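Local coordinates for protein abietadiene synthase, chloroplastic (PDB 3S9V) that belongs to the terpene synthase family and folds as a largely helical, multidomain enzyme of the plant chloroplast, at residues L482-L485 and R486-W489; F520-C523 and R524-Y527. One frame throughout, in Å; residues are numbered along the deposited sequence.

Two short helical stretches, each about two turns long, on helices that touch, illustrate how local side-chain pairing and helix packing share the same residues. Contact 1 (482-489) lies near the end of helix 461-491, and contact 2 (520-527) opens helix 521-541; their centres are about 13 Å apart. They touch directly where Leu485 CD2 packs on Glu525 CG at 4.0 Å, an apolar meeting that uses the methylene part of an acidic side chain. Glu481, just ahead of contact 1, forms a salt bridge to Arg524 of contact 2, and Lys529, two residues beyond contact 2, pairs with Glu525 and makes a cation-pi contact with Trp488. Contact 2 falls within the family's metal-binding domain.

Contact 1. Residues L482-L485 and R486-W489; sequences LQDL and RRWW
Arg486 lays one face of its guanidinium group over Leu482, one helical turn earlier, with Leu482 CD2 offset toward the rim of that face, 3.6 Å from Arg486 NH2. The arginine chain is extended from CG to NE (chi2 172°, chi3 175°), which carries the flat group back along the helix to the leucine methyl. Gln483 approaches the same group from another direction: its OE1 accepts a weak hydrogen bond from Arg486 NH1 at 3.1 Å, the amide and guanidinium planes standing 76° apart. The firmer polar anchor of Arg486 is Thr505, whose OG1 is bonded to NH2, so the group is held between its own helix and helix 504-514. Phe781 of helix 768-781 also touches the arginine side chain.

The Arg487 guanidinium turns back to the backbone of Gln483 and Asp484, with Asp484 N at its edge, and Asp484 OD1 lies 3.6 Å from Arg487 NH1. The oxygen sits well out of the guanidinium plane and no N-H is aimed at it; since NH1 also sits too close to Gln483 for its placement to be certain, this salt bridge is at most a loose pairing of charges.

Beneath these pairs runs the helical ladder: Arg486 N to Leu482 O at 3.0 Å, Arg487 N to Gln483 O at 3.0 Å and Trp489 N to Leu485 O at 3.1 Å. Leu482 O takes a second donor, Leu485 N, from the same face of its plane.

Leu485 packs on both helix 521-541 and helix 504-514; Trp488 meets Phe533 of the former and Leu482 meets Tyr508 of the latter. Polar pairing on one flank and apolar packing on another mark this stretch as part of an amphipathic helix in the all-helical terpene synthase fold.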
# COMPACT_ATOMS: atom_id res chain seq x y z
N LEU A 482 1.96 -28.17 5.44
CA LEU A 482 0.73 -28.64 4.81
C LEU A 482 0.71 -30.16 4.75
O LEU A 482 -0.33 -30.78 5.00
CB LEU A 482 0.61 -28.06 3.40
CG LEU A 482 -0.64 -28.50 2.64
CD1 LEU A 482 -1.86 -28.06 3.43
CD2 LEU A 482 -0.65 -27.90 1.24
N GLN A 483 1.85 -30.75 4.41
CA GLN A 483 1.96 -32.20 4.33
C GLN A 483 1.65 -32.81 5.68
O GLN A 483 0.84 -33.74 5.78
CB GLN A 483 3.38 -32.61 3.90
CG GLN A 483 3.71 -32.30 2.46
CD GLN A 483 2.71 -32.90 1.49
OE1 GLN A 483 1.55 -32.49 1.44
NE2 GLN A 483 3.15 -33.89 0.73
N ASP A 484 2.28 -32.29 6.72
CA ASP A 484 2.06 -32.80 8.06
C ASP A 484 0.65 -32.59 8.60
O ASP A 484 0.30 -33.14 9.64
CB ASP A 484 3.11 -32.23 9.02
CG ASP A 484 4.51 -32.71 8.70
OD1 ASP A 484 4.72 -33.94 8.65
OD2 ASP A 484 5.40 -31.86 8.49
N LEU A 485 -0.15 -31.78 7.91
CA LEU A 485 -1.53 -31.57 8.35
C LEU A 485 -2.40 -32.57 7.61
O LEU A 485 -3.42 -33.04 8.11
CB LEU A 485 -2.01 -30.15 8.04
CG LEU A 485 -1.64 -29.09 9.08
CD1 LEU A 485 -2.05 -27.74 8.58
CD2 LEU A 485 -2.33 -29.40 10.41
N ARG A 486 -1.98 -32.90 6.39
CA ARG A 486 -2.70 -33.85 5.57
C ARG A 486 -2.53 -35.26 6.14
O ARG A 486 -3.39 -36.11 5.95
CB ARG A 486 -2.20 -33.80 4.14
CG ARG A 486 -2.73 -32.64 3.33
CD ARG A 486 -2.02 -32.56 2.00
NE ARG A 486 -2.57 -31.52 1.13
CZ ARG A 486 -2.00 -31.11 0.01
NH1 ARG A 486 -0.85 -31.63 -0.39
NH2 ARG A 486 -2.58 -30.16 -0.73
N ARG A 487 -1.42 -35.50 6.82
CA ARG A 487 -1.18 -36.81 7.42
C ARG A 487 -1.97 -36.93 8.72
O ARG A 487 -2.36 -38.02 9.12
CB ARG A 487 0.31 -37.03 7.69
CG ARG A 487 1.15 -37.09 6.43
CD ARG A 487 2.58 -37.52 6.72
NE ARG A 487 3.39 -37.43 5.51
CZ ARG A 487 3.79 -36.29 4.96
NH1 ARG A 487 3.46 -35.13 5.53
NH2 ARG A 487 4.50 -36.29 3.84
N TRP A 488 -2.19 -35.79 9.37
CA TRP A 488 -2.95 -35.75 10.61
C TRP A 488 -4.39 -36.09 10.27
O TRP A 488 -5.05 -36.84 10.99
CB TRP A 488 -2.88 -34.35 11.23
CG TRP A 488 -4.02 -34.04 12.17
CD1 TRP A 488 -4.19 -34.50 13.45
CD2 TRP A 488 -5.18 -33.26 11.87
NE1 TRP A 488 -5.39 -34.07 13.95
CE2 TRP A 488 -6.02 -33.30 13.01
CE3 TRP A 488 -5.60 -32.52 10.75
CZ2 TRP A 488 -7.26 -32.64 13.05
CZ3 TRP A 488 -6.83 -31.87 10.79
CH2 TRP A 488 -7.65 -31.93 11.94
N TRP A 489 -4.87 -35.56 9.16
CA TRP A 489 -6.24 -35.81 8.73
C TRP A 489 -6.48 -37.29 8.43
O TRP A 489 -7.54 -37.83 8.76
CB TRP A 489 -6.58 -34.96 7.52
CG TRP A 489 -7.90 -35.27 6.91
CD1 TRP A 489 -8.18 -36.23 5.99
CD2 TRP A 489 -9.15 -34.60 7.17
NE1 TRP A 489 -9.51 -36.21 5.65
CE2 TRP A 489 -10.13 -35.22 6.36
CE3 TRP A 489 -9.52 -33.54 8.00
CZ2 TRP A 489 -11.47 -34.81 6.37
CZ3 TRP A 489 -10.85 -33.13 8.01
CH2 TRP A 489 -11.81 -33.77 7.19

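Contact 2. Residues F520-C523 and R524-Y527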
# COMPACT_ATOMS: atom_id res chain seq x y z
N PHE A 520 5.74 -18.92 13.66
CA PHE A 520 4.36 -19.22 14.00
C PHE A 520 3.83 -20.51 13.37
O PHE A 520 2.65 -20.62 13.04
CB PHE A 520 3.46 -18.04 13.59
CG PHE A 520 3.87 -16.72 14.20
CD1 PHE A 520 3.86 -16.54 15.58
CD2 PHE A 520 4.25 -15.65 13.38
CE1 PHE A 520 4.22 -15.30 16.15
CE2 PHE A 520 4.61 -14.41 13.94
CZ PHE A 520 4.60 -14.24 15.32
N SER A 521 4.71 -21.50 13.20
CA SER A 521 4.31 -22.77 12.60
C SER A 521 3.27 -23.49 13.47
O SER A 521 2.30 -24.05 12.96
CB SER A 521 5.54 -23.66 12.40
OG SER A 521 6.32 -23.73 13.58
N LYS A 522 3.48 -23.47 14.79
CA LYS A 522 2.59 -24.14 15.72
C LYS A 522 1.22 -23.47 15.75
O LYS A 522 0.20 -24.15 15.80
CB LYS A 522 3.18 -24.13 17.13
CG LYS A 522 2.56 -25.16 18.06
CD LYS A 522 2.78 -26.55 17.49
CE LYS A 522 2.05 -27.61 18.28
NZ LYS A 522 2.23 -28.96 17.68
N CYS A 523 1.20 -22.14 15.71
CA CYS A 523 -0.05 -21.40 15.72
C CYS A 523 -0.82 -21.73 14.44
O CYS A 523 -2.04 -21.86 14.46
CB CYS A 523 0.21 -19.89 15.79
SG CYS A 523 -1.28 -18.85 15.93
N ARG A 524 -0.10 -21.88 13.33
CA ARG A 524 -0.73 -22.21 12.06
C ARG A 524 -1.39 -23.60 12.12
O ARG A 524 -2.50 -23.81 11.61
CB ARG A 524 0.30 -22.21 10.93
CG ARG A 524 0.71 -20.83 10.45
CD ARG A 524 1.40 -20.94 9.09
NE ARG A 524 2.76 -21.45 9.20
CZ ARG A 524 3.79 -20.75 9.66
NH1 ARG A 524 3.61 -19.49 10.07
NH2 ARG A 524 5.00 -21.29 9.72
N GLU A 525 -0.68 -24.54 12.74
CA GLU A 525 -1.16 -25.91 12.86
C GLU A 525 -2.45 -25.95 13.67
O GLU A 525 -3.46 -26.48 13.22
CB GLU A 525 -0.09 -26.78 13.54
CG GLU A 525 -0.47 -28.25 13.70
CD GLU A 525 0.32 -28.94 14.80
OE1 GLU A 525 1.57 -28.82 14.81
OE2 GLU A 525 -0.30 -29.60 15.67
N VAL A 526 -2.39 -25.37 14.87
CA VAL A 526 -3.55 -25.35 15.75
C VAL A 526 -4.71 -24.56 15.17
O VAL A 526 -5.86 -24.87 15.41
CB VAL A 526 -3.17 -24.78 17.14
CG1 VAL A 526 -4.40 -24.79 18.04
CG2 VAL A 526 -2.05 -25.62 17.76
N TYR A 527 -4.39 -23.53 14.39
CA TYR A 527 -5.41 -22.70 13.76
C TYR A 527 -6.15 -23.57 12.74
O TYR A 527 -7.38 -23.59 12.67
CB TYR A 527 -4.74 -21.51 13.05
CG TYR A 527 -5.68 -20.46 12.51
CD1 TYR A 527 -6.56 -20.75 11.48
CD2 TYR A 527 -5.68 -19.17 13.03
CE1 TYR A 527 -7.42 -19.78 10.97
CE2 TYR A 527 -6.53 -18.19 12.54
CZ TYR A 527 -7.40 -18.50 11.51
OH TYR A 527 -8.24 -17.53 11.01
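Lys522 NZ is gripped by two carboxylates: it gives Glu525 OE1 a salt-bridging hydrogen bond of 2.9 Å, with a weak second bond to Glu525 OE2 at 3.3 Å, and it also pairs with Glu589. The OE1 bond arrives on the syn side of the carboxylate, 29° out of its plane. Lysine and glutamate lie side by side and point the same way; the lysine bends at chi2 (61°) before running straight to its amine. Glu525 OE2 is further engaged by Lys529, one turn on.

On another side of the helix, Arg524 folds its guanidinium back over the first turn. A bend at chi3 (-76°) sets one face over the backbone, with Phe520 O 3.3 Å from Arg524 NH1 and Ser521 CA 3.3 Å from Arg524 NH2. The angle at NH1 is poor for a hydrogen bond; Phe520 O, at the N-cap residue, accepts from Arg524 N at 3.0 Å. Among the guanidinium's bonds are a salt bridge from NE to Glu481 and hydrogen bonds from NH1 to the carbonyls of Ile515 and Glu517.

Cys523 and Tyr527 turn to helix 741-757, where Tyr527 OH bonds Thr750. The buried arginine is thus tied by charge to helix 461-491 and by backbone oxygens to the loop just before its own helix, while a lysine-glutamate-lysine chain spans two helical turns, its alternating charges probably stabilising one another.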